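Local coordinates for penicillin-binding protein activator LpoA (Escherichia coli, PDB 6DR3) that regulates peptidoglycan synthesis as an outer-membrane lipoprotein that stimulates the transpeptidase activity of PBP1a, and of which this chain is the amino-terminal domain, at residues L126-I130 with N166-L172. Numbering follows the deposited sequence.
Sequences LRALI and NADENIL
R127 reaches out from its helix to hold the carboxylate of E169 side-on in a two-pronged salt bridge. Its NE donates to OE2 of E169 at 2.6 Å, and its NH2 to OE1 of E169 at 3.1 Å and 164°. Both oxygens are met on their syn sides, and with guanidinium and carboxylate planes only 7° apart the two groups meet edge to edge in nearly one plane. The arginine chain runs extended from CG to NE, which carries the charge past the apolar part of the contact. There, CD1 of I130 lies 3.6 Å from CD1 of L172, the two side chains crossing at about a right angle, and CB of L126 meets the same L172 methyl at 4.0 Å. With CG opposite the backbone N (chi1 179°), L172 turns this CD1 to both partners. The second branch of I130, CG2, lies 3.6 Å from CG2 of I171, the two side chains sliding past each other in opposite directions.

A second donor holds the carboxylate: the backbone N of N166 gives its hydrogen to the anti lone pair of E169 OE1, on the side away from OE2, at 2.8 Å across the type I turn N166–E169, so this oxygen accepts two bonds. E169 is also the N-cap residue of helix 170–185. In this all-helical, TPR-like domain, the contact joins the start of that helix to helix 123–132, which also packs on helix 103–117 through A128 and L129 and on helix 138–153 through L126 and L129.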
ATOM      1  N   LEU A 126       5.691  -2.385  -9.108  1.00 32.56           N
ATOM      2  CA  LEU A 126       4.536  -1.970  -9.898  1.00 29.55           C
ATOM      3  C   LEU A 126       3.329  -2.846  -9.593  1.00 25.79           C
ATOM      4  O   LEU A 126       2.222  -2.344  -9.373  1.00 23.77           O
ATOM      5  CB  LEU A 126       4.880  -2.016 -11.388  1.00 31.80           C
ATOM      6  CG  LEU A 126       5.966  -1.039 -11.848  1.00 26.88           C
ATOM      7  CD1 LEU A 126       6.348  -1.296 -13.295  1.00 25.07           C
ATOM      8  CD2 LEU A 126       5.518   0.405 -11.670  1.00 26.01           C
ATOM      9  N   ARG A 127       3.528  -4.166  -9.561  1.00 28.29           N
ATOM     10  CA  ARG A 127       2.424  -5.075  -9.271  1.00 29.15           C
ATOM     11  C   ARG A 127       1.846  -4.817  -7.886  1.00 24.71           C
ATOM     12  O   ARG A 127       0.627  -4.899  -7.689  1.00 26.88           O
ATOM     13  CB  ARG A 127       2.893  -6.525  -9.389  1.00 33.10           C
ATOM     14  CG  ARG A 127       3.130  -7.000 -10.816  1.00 38.43           C
ATOM     15  CD  ARG A 127       3.371  -8.502 -10.851  1.00 49.10           C
ATOM     16  NE  ARG A 127       3.365  -9.042 -12.213  1.00 53.41           N
ATOM     17  CZ  ARG A 127       4.418  -9.569 -12.840  1.00 51.42           C
ATOM     18  NH1 ARG A 127       5.605  -9.656 -12.249  1.00 47.67           N
ATOM     19  NH2 ARG A 127       4.278 -10.024 -14.079  1.00 49.51           N
ATOM     20  N   ALA A 128       2.701  -4.503  -6.911  1.00 23.25           N
ATOM     21  CA  ALA A 128       2.216  -4.253  -5.557  1.00 22.35           C
ATOM     22  C   ALA A 128       1.398  -2.968  -5.501  1.00 23.60           C
ATOM     23  O   ALA A 128       0.325  -2.929  -4.886  1.00 24.14           O
ATOM     24  CB  ALA A 128       3.392  -4.189  -4.582  1.00 23.91           C
ATOM     25  N   LEU A 129       1.893  -1.904  -6.136  1.00 23.79           N
ATOM     26  CA  LEU A 129       1.127  -0.665  -6.205  1.00 24.83           C
ATOM     27  C   LEU A 129      -0.196  -0.880  -6.929  1.00 22.81           C
ATOM     28  O   LEU A 129      -1.236  -0.359  -6.506  1.00 19.90           O
ATOM     29  CB  LEU A 129       1.947   0.415  -6.909  1.00 24.59           C
ATOM     30  CG  LEU A 129       3.128   0.976  -6.118  1.00 27.75           C
ATOM     31  CD1 LEU A 129       4.092   1.691  -7.046  1.00 26.96           C
ATOM     32  CD2 LEU A 129       2.635   1.917  -5.031  1.00 24.83           C
ATOM     33  N   ILE A 130      -0.174  -1.649  -8.019  1.00 20.12           N
ATOM     34  CA  ILE A 130      -1.385  -1.875  -8.802  1.00 23.32           C
ATOM     35  C   ILE A 130      -2.378  -2.722  -8.017  1.00 25.91           C
ATOM     36  O   ILE A 130      -3.592  -2.487  -8.069  1.00 25.01           O
ATOM     37  CB  ILE A 130      -1.022  -2.518 -10.154  1.00 25.33           C
ATOM     38  CG1 ILE A 130      -0.276  -1.506 -11.026  1.00 26.51           C
ATOM     39  CG2 ILE A 130      -2.271  -3.020 -10.881  1.00 26.91           C
ATOM     40  CD1 ILE A 130       0.402  -2.112 -12.235  1.00 30.86           C
ATOM     41  N   ASN A 166       2.010 -10.534 -17.824  1.00 41.36           N
ATOM     42  CA  ASN A 166       1.061 -11.588 -18.138  1.00 47.01           C
ATOM     43  C   ASN A 166      -0.120 -11.024 -18.922  1.00 49.46           C
ATOM     44  O   ASN A 166      -0.400  -9.823 -18.898  1.00 47.08           O
ATOM     45  CB  ASN A 166       0.576 -12.267 -16.857  1.00 51.95           C
ATOM     46  CG  ASN A 166       1.708 -12.915 -16.080  1.00 56.72           C
ATOM     47  OD1 ASN A 166       2.601 -13.531 -16.661  1.00 58.01           O
ATOM     48  ND2 ASN A 166       1.679 -12.771 -14.760  1.00 59.01           N
ATOM     49  N   ALA A 167      -0.819 -11.919 -19.625  1.00 51.32           N
ATOM     50  CA  ALA A 167      -1.889 -11.490 -20.520  1.00 53.37           C
ATOM     51  C   ALA A 167      -3.015 -10.790 -19.769  1.00 53.45           C
ATOM     52  O   ALA A 167      -3.673  -9.905 -20.327  1.00 58.18           O
ATOM     53  CB  ALA A 167      -2.436 -12.691 -21.292  1.00 55.63           C
ATOM     54  N   ASP A 168      -3.249 -11.162 -18.512  1.00 50.59           N
ATOM     55  CA  ASP A 168      -4.362 -10.627 -17.740  1.00 52.31           C
ATOM     56  C   ASP A 168      -3.991  -9.386 -16.933  1.00 45.57           C
ATOM     57  O   ASP A 168      -4.784  -8.953 -16.090  1.00 42.06           O
ATOM     58  CB  ASP A 168      -4.915 -11.706 -16.805  1.00 60.14           C
ATOM     59  CG  ASP A 168      -3.896 -12.179 -15.785  1.00 66.27           C
ATOM     60  OD1 ASP A 168      -2.741 -11.704 -15.822  1.00 66.70           O
ATOM     61  OD2 ASP A 168      -4.253 -13.029 -14.944  1.00 71.95           O
ATOM     62  N   GLU A 169      -2.816  -8.805 -17.168  1.00 41.53           N
ATOM     63  CA  GLU A 169      -2.392  -7.598 -16.457  1.00 38.11           C
ATOM     64  C   GLU A 169      -2.643  -6.372 -17.336  1.00 36.31           C
ATOM     65  O   GLU A 169      -1.724  -5.711 -17.823  1.00 36.72           O
ATOM     66  CB  GLU A 169      -0.924  -7.708 -16.057  1.00 39.29           C
ATOM     67  CG  GLU A 169      -0.650  -8.724 -14.962  1.00 41.98           C
ATOM     68  CD  GLU A 169       0.817  -8.792 -14.587  1.00 36.55           C
ATOM     69  OE1 GLU A 169       1.620  -9.297 -15.399  1.00 37.87           O
ATOM     70  OE2 GLU A 169       1.171  -8.328 -13.484  1.00 35.27           O
ATOM     71  N   ASN A 170      -3.931  -6.073 -17.530  1.00 35.36           N
ATOM     72  CA  ASN A 170      -4.301  -4.980 -18.423  1.00 38.30           C
ATOM     73  C   ASN A 170      -3.999  -3.619 -17.809  1.00 30.20           C
ATOM     74  O   ASN A 170      -3.719  -2.662 -18.539  1.00 29.31           O
ATOM     75  CB  ASN A 170      -5.781  -5.068 -18.794  1.00 49.27           C
ATOM     76  CG  ASN A 170      -6.115  -4.271 -20.048  1.00 63.32           C
ATOM     77  OD1 ASN A 170      -5.332  -4.233 -21.000  1.00 62.60           O
ATOM     78  ND2 ASN A 170      -7.273  -3.622 -20.049  1.00 69.82           N
ATOM     79  N   ILE A 171      -4.059  -3.502 -16.483  1.00 26.30           N
ATOM     80  CA  ILE A 171      -3.726  -2.231 -15.846  1.00 27.50           C
ATOM     81  C   ILE A 171      -2.230  -1.958 -15.970  1.00 24.92           C
ATOM     82  O   ILE A 171      -1.812  -0.852 -16.332  1.00 23.83           O
ATOM     83  CB  ILE A 171      -4.193  -2.223 -14.378  1.00 25.83           C
ATOM     84  CG1 ILE A 171      -5.726  -2.146 -14.328  1.00 35.75           C
ATOM     85  CG2 ILE A 171      -3.565  -1.050 -13.608  1.00 21.93           C
ATOM     86  CD1 ILE A 171      -6.320  -2.194 -12.928  1.00 48.49           C
ATOM     87  N   LEU A 172      -1.403  -2.965 -15.679  1.00 24.23           N
ATOM     88  CA  LEU A 172       0.037  -2.803 -15.850  1.00 22.57           C
ATOM     89  C   LEU A 172       0.382  -2.519 -17.305  1.00 21.48           C
ATOM     90  O   LEU A 172       1.225  -1.662 -17.594  1.00 25.27           O
ATOM     91  CB  LEU A 172       0.768  -4.051 -15.353  1.00 20.16           C
ATOM     92  CG  LEU A 172       2.294  -4.041 -15.484  1.00 25.46           C
ATOM     93  CD1 LEU A 172       2.904  -2.854 -14.753  1.00 21.91           C
ATOM     94  CD2 LEU A 172       2.873  -5.347 -14.964  1.00 31.49           C
TER